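Rbstp0775 protein (Geobacillus stearothermophilus, PDB 1RZ3) is probably an ATP-dependent kinase of the phosphoribulokinase/uridine kinase family, possibly a uridine kinase, though its activity remains unproven. Local coordinates at residues W84-E87 and W88-Q92; P106-H110 and E111-H115. All blocks are in the same frame, centred on the assembly; numbering follows the deposited sequence.

Contact 1: W84-E87 and W88-Q92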
loop_
_atom_site.group_PDB
_atom_site.type_symbol
_atom_site.label_atom_id
_atom_site.label_comp_id
_atom_site.label_asym_id
_atom_site.label_seq_id
_atom_site.Cartn_x
_atom_site.Cartn_y
_atom_site.Cartn_z
ATOM N N TRP A 84 10.652 1.712 -5.534
ATOM C CA TRP A 84 9.649 0.876 -6.194
ATOM C C TRP A 84 9.760 1.078 -7.699
ATOM O O TRP A 84 9.938 2.205 -8.161
ATOM C CB TRP A 84 8.227 1.271 -5.771
ATOM C CG TRP A 84 7.852 0.841 -4.400
ATOM C CD1 TRP A 84 7.296 -0.351 -4.037
ATOM C CD2 TRP A 84 8.058 1.575 -3.191
ATOM N NE1 TRP A 84 7.146 -0.408 -2.671
ATOM C CE2 TRP A 84 7.605 0.763 -2.125
ATOM C CE3 TRP A 84 8.583 2.841 -2.901
ATOM C CZ2 TRP A 84 7.663 1.175 -0.791
ATOM C CZ3 TRP A 84 8.641 3.253 -1.572
ATOM C CH2 TRP A 84 8.184 2.421 -0.536
ATOM N N ASP A 85 9.669 -0.011 -8.457
ATOM C CA ASP A 85 9.701 0.080 -9.913
ATOM C C ASP A 85 8.235 0.354 -10.228
ATOM O O ASP A 85 7.459 -0.565 -10.519
ATOM C CB ASP A 85 10.132 -1.250 -10.533
ATOM C CG ASP A 85 10.340 -1.151 -12.025
ATOM O OD1 ASP A 85 9.667 -0.315 -12.664
ATOM O OD2 ASP A 85 11.163 -1.919 -12.563
ATOM N N VAL A 86 7.861 1.625 -10.134
ATOM C CA VAL A 86 6.487 2.056 -10.344
ATOM C C VAL A 86 5.832 1.545 -11.622
ATOM O O VAL A 86 4.708 1.049 -11.588
ATOM C CB VAL A 86 6.399 3.598 -10.308
ATOM C CG1 VAL A 86 4.967 4.051 -10.522
ATOM C CG2 VAL A 86 6.925 4.104 -8.971
ATOM N N GLU A 87 6.535 1.657 -12.740
ATOM C CA GLU A 87 5.998 1.214 -14.024
ATOM C C GLU A 87 5.795 -0.300 -14.106
ATOM O O GLU A 87 4.778 -0.767 -14.618
ATOM C CB GLU A 87 6.925 1.688 -15.146
ATOM C CG GLU A 87 6.562 1.212 -16.532
ATOM C CD GLU A 87 7.559 1.716 -17.564
ATOM O OE1 GLU A 87 8.777 1.689 -17.277
ATOM O OE2 GLU A 87 7.132 2.133 -18.653
ATOM N N TRP A 88 6.757 -1.072 -13.609
ATOM C CA TRP A 88 6.630 -2.526 -13.642
ATOM C C TRP A 88 5.437 -2.944 -12.778
ATOM O O TRP A 88 4.630 -3.789 -13.182
ATOM C CB TRP A 88 7.908 -3.197 -13.118
ATOM C CG TRP A 88 7.925 -4.691 -13.317
ATOM C CD1 TRP A 88 8.350 -5.367 -14.425
ATOM C CD2 TRP A 88 7.448 -5.685 -12.401
ATOM N NE1 TRP A 88 8.168 -6.720 -14.258
ATOM C CE2 TRP A 88 7.614 -6.944 -13.024
ATOM C CE3 TRP A 88 6.890 -5.636 -11.114
ATOM C CZ2 TRP A 88 7.246 -8.142 -12.405
ATOM C CZ3 TRP A 88 6.523 -6.829 -10.499
ATOM C CH2 TRP A 88 6.703 -8.066 -11.147
ATOM N N LEU A 89 5.319 -2.344 -11.593
ATOM C CA LEU A 89 4.215 -2.674 -10.690
ATOM C C LEU A 89 2.874 -2.277 -11.286
ATOM O O LEU A 89 1.868 -2.965 -11.085
ATOM C CB LEU A 89 4.420 -1.998 -9.334
ATOM C CG LEU A 89 5.555 -2.651 -8.537
ATOM C CD1 LEU A 89 5.960 -1.753 -7.385
ATOM C CD2 LEU A 89 5.107 -4.031 -8.042
ATOM N N THR A 90 2.849 -1.172 -12.025
ATOM C CA THR A 90 1.606 -0.745 -12.653
ATOM C C THR A 90 1.182 -1.826 -13.650
ATOM O O THR A 90 0.023 -2.233 -13.695
ATOM C CB THR A 90 1.777 0.578 -13.431
ATOM O OG1 THR A 90 2.197 1.616 -12.537
ATOM C CG2 THR A 90 0.457 0.979 -14.082
ATOM N N HIS A 91 2.141 -2.285 -14.449
ATOM C CA HIS A 91 1.886 -3.308 -15.464
ATOM C C HIS A 91 1.598 -4.699 -14.907
ATOM O O HIS A 91 0.648 -5.361 -15.327
ATOM C CB HIS A 91 3.089 -3.433 -16.406
ATOM C CG HIS A 91 3.209 -2.329 -17.411
ATOM N ND1 HIS A 91 3.101 -0.995 -17.075
ATOM C CD2 HIS A 91 3.481 -2.362 -18.738
ATOM C CE1 HIS A 91 3.302 -0.255 -18.151
ATOM N NE2 HIS A 91 3.535 -1.059 -19.174
ATOM N N GLN A 92 2.421 -5.137 -13.963
ATOM C CA GLN A 92 2.294 -6.484 -13.418
ATOM C C GLN A 92 1.428 -6.689 -12.186
ATOM O O GLN A 92 1.108 -7.829 -11.840
ATOM C CB GLN A 92 3.690 -7.054 -13.160
ATOM C CG GLN A 92 4.575 -7.078 -14.402
ATOM C CD GLN A 92 3.890 -7.720 -15.592
ATOM O OE1 GLN A 92 3.198 -8.728 -15.452
ATOM N NE2 GLN A 92 4.088 -7.142 -16.776
#
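Thr90 hangs its hydroxyl on the backbone one turn back: Thr90 OG1 donates to Val86 O at 2.7 Å, from above the carbonyl plane, while Thr90 N reaches the same oxygen from the opposite face at 2.9 Å. With OG1 anti to its own carbonyl carbon (chi1 -60°), the hydroxyl folds back towards the preceding turn, so a buried polar group is satisfied within the helix. On this inner side Leu89 is buried too; Leu89 CD1 lies 3.9 Å from Trp84 CD1, at the edge of the indole and near its plane. Trp84 also touches Ile62 and Val133, and its NE1 is hydrogen-bonded to Met58 O.

The backbone here is the start of helix 86-94, with Asp85 as its N-cap. Leu89 N donates almost straight to Asp85 O (3.0 Å, 169°). Asp85 OD1 takes Trp88 N at 3.2 Å, met from above the carboxylate plane; CG anti to the backbone N (chi1 -173°) swings the acid over the helix end. Aspartate suits this place because its short acidic arm can reach a first-turn amide and probably interacts favourably with the helix dipole.

The outer side is looser. Exposed Glu87 runs alongside His91, Glu87 CG 3.9 Å from His91 CE1, with carboxylate and imidazole planes nearly perpendicular; both are polar, ionisable side chains that can tolerate the solvent side.

Contact 2: P106-H110 and E111-H115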
loop_
_atom_site.group_PDB
_atom_site.type_symbol
_atom_site.label_atom_id
_atom_site.label_comp_id
_atom_site.label_asym_id
_atom_site.label_seq_id
_atom_site.Cartn_x
_atom_site.Cartn_y
_atom_site.Cartn_z
ATOM N N PRO A 106 8.046 -10.889 -7.582
ATOM C CA PRO A 106 9.292 -11.052 -6.836
ATOM C C PRO A 106 9.056 -10.452 -5.453
ATOM O O PRO A 106 8.675 -9.286 -5.332
ATOM C CB PRO A 106 10.297 -10.253 -7.664
ATOM C CG PRO A 106 9.455 -9.138 -8.213
ATOM C CD PRO A 106 8.188 -9.864 -8.634
ATOM N N PHE A 107 9.234 -11.258 -4.416
ATOM C CA PHE A 107 9.046 -10.784 -3.054
ATOM C C PHE A 107 10.409 -10.492 -2.440
ATOM O O PHE A 107 11.290 -11.349 -2.430
ATOM C CB PHE A 107 8.285 -11.828 -2.235
ATOM C CG PHE A 107 6.790 -11.776 -2.437
ATOM C CD1 PHE A 107 5.975 -11.132 -1.513
ATOM C CD2 PHE A 107 6.205 -12.346 -3.563
ATOM C CE1 PHE A 107 4.592 -11.055 -1.701
ATOM C CE2 PHE A 107 4.826 -12.276 -3.764
ATOM C CZ PHE A 107 4.016 -11.626 -2.826
ATOM N N TYR A 108 10.575 -9.275 -1.935
ATOM C CA TYR A 108 11.842 -8.854 -1.350
ATOM C C TYR A 108 12.092 -9.321 0.081
ATOM O O TYR A 108 11.240 -9.171 0.959
ATOM C CB TYR A 108 11.949 -7.331 -1.393
ATOM C CG TYR A 108 13.289 -6.802 -0.944
ATOM C CD1 TYR A 108 14.441 -7.063 -1.682
ATOM C CD2 TYR A 108 13.402 -6.021 0.206
ATOM C CE1 TYR A 108 15.676 -6.556 -1.292
ATOM C CE2 TYR A 108 14.637 -5.508 0.611
ATOM C CZ TYR A 108 15.767 -5.781 -0.146
ATOM O OH TYR A 108 16.986 -5.267 0.226
ATOM N N ASP A 109 13.279 -9.880 0.301
ATOM C CA ASP A 109 13.689 -10.337 1.622
ATOM C C ASP A 109 14.664 -9.277 2.119
ATOM O O ASP A 109 15.796 -9.193 1.644
ATOM C CB ASP A 109 14.397 -11.691 1.540
ATOM C CG ASP A 109 14.640 -12.303 2.910
ATOM O OD1 ASP A 109 15.223 -11.619 3.778
ATOM O OD2 ASP A 109 14.246 -13.471 3.120
ATOM N N HIS A 110 14.204 -8.462 3.063
ATOM C CA HIS A 110 14.995 -7.373 3.631
ATOM C C HIS A 110 16.309 -7.816 4.278
ATOM O O HIS A 110 17.319 -7.115 4.188
ATOM C CB HIS A 110 14.145 -6.613 4.652
ATOM C CG HIS A 110 12.858 -6.089 4.091
ATOM N ND1 HIS A 110 12.804 -5.024 3.217
ATOM C CD2 HIS A 110 11.579 -6.506 4.251
ATOM C CE1 HIS A 110 11.549 -4.808 2.863
ATOM N NE2 HIS A 110 10.785 -5.694 3.476
ATOM N N GLU A 111 16.297 -8.977 4.925
ATOM C CA GLU A 111 17.491 -9.493 5.589
ATOM C C GLU A 111 18.591 -9.915 4.620
ATOM O O GLU A 111 19.750 -9.540 4.789
ATOM C CB GLU A 111 17.126 -10.682 6.481
ATOM C CG GLU A 111 16.131 -10.354 7.581
ATOM C CD GLU A 111 15.786 -11.562 8.434
ATOM O OE1 GLU A 111 15.269 -12.556 7.878
ATOM O OE2 GLU A 111 16.034 -11.520 9.662
ATOM N N THR A 112 18.227 -10.691 3.605
ATOM C CA THR A 112 19.197 -11.178 2.627
ATOM C C THR A 112 19.347 -10.288 1.398
ATOM O O THR A 112 20.170 -10.564 0.529
ATOM C CB THR A 112 18.820 -12.588 2.141
ATOM O OG1 THR A 112 17.556 -12.537 1.465
ATOM C CG2 THR A 112 18.721 -13.551 3.317
ATOM N N ASP A 113 18.553 -9.223 1.326
ATOM C CA ASP A 113 18.594 -8.309 0.189
ATOM C C ASP A 113 18.502 -9.079 -1.129
ATOM O O ASP A 113 19.260 -8.836 -2.065
ATOM C CB ASP A 113 19.872 -7.459 0.232
ATOM C CG ASP A 113 19.971 -6.486 -0.936
ATOM O OD1 ASP A 113 18.963 -5.817 -1.254
ATOM O OD2 ASP A 113 21.065 -6.386 -1.534
ATOM N N THR A 114 17.559 -10.016 -1.188
ATOM C CA THR A 114 17.341 -10.819 -2.384
ATOM C C THR A 114 15.843 -10.946 -2.638
ATOM O O THR A 114 15.035 -10.690 -1.747
ATOM C CB THR A 114 17.913 -12.243 -2.220
ATOM O OG1 THR A 114 17.249 -12.902 -1.134
ATOM C CG2 THR A 114 19.408 -12.188 -1.934
ATOM N N HIS A 115 15.479 -11.335 -3.855
ATOM C CA HIS A 115 14.076 -11.527 -4.202
ATOM C C HIS A 115 13.815 -12.987 -4.547
ATOM O O HIS A 115 14.711 -13.701 -4.991
ATOM C CB HIS A 115 13.677 -10.687 -5.417
ATOM C CG HIS A 115 13.747 -9.211 -5.190
ATOM N ND1 HIS A 115 14.935 -8.510 -5.198
ATOM C CD2 HIS A 115 12.770 -8.295 -4.988
ATOM C CE1 HIS A 115 14.685 -7.226 -5.016
ATOM N NE2 HIS A 115 13.379 -7.068 -4.886
#
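The turn of the beta hairpin formed by strands 102-109 and 114-121 is built around Asp109, whose backbone and side chain both hold the loop. Asp109 N donates to Thr114 O at 2.8 Å, nearly in line with the carbonyl, closing the last hydrogen-bonded pair. Asp109 O accepts two bonds, both weak, from Asp113 N and Thr114 N. The side chain grips the bend: Asp109 OD1 accepts Thr112 N at 3.1 Å, from above the carboxylate plane, and weakly Glu111 N. An aspartate suits this corner because its short acid reaches amides just ahead in the chain.

On the other face, Tyr108 has its CG anti to the backbone N (chi1 -174°), which brings the phenol end to Asp113. Tyr108 OH gives a short 2.5 Å bond to Asp113 OD1, on the anti side of the carboxylate; Tyr108 OH is also bonded to Arg68 NH2, and Asp113 OD1 to Arg65 N. Tyr108 CD1 sits over one face of the His115 imidazole, 3.3 Å from His115 CE1, with the planes 49° apart; His115 NE2 is held by Ile62 O. Asp113 takes a left-handed backbone conformation and shares Asp109 with Thr114, the signature of a G1 beta bulge closing a hairpin.

Contact 1 comes first along the chain, at the start of helix 86-94, and contact 2 follows at the tip of the hairpin made by strands 102-109 and 114-121. Their centres lie about 17 Å apart, yet they meet directly: Trp88 CH2 packs 3.4 Å from Pro106 CD, so an indole from the capped helix rests against the strand leading into the turn. The loop residue Ile62 also joins them, touching Trp84 from one and Tyr108 from the other. The hairpin is a separate two-stranded antiparallel sheet, and helix 86-94 packs on it through Trp88, away from the five-stranded parallel sheet that is consistent with a P-loop NTPase fold.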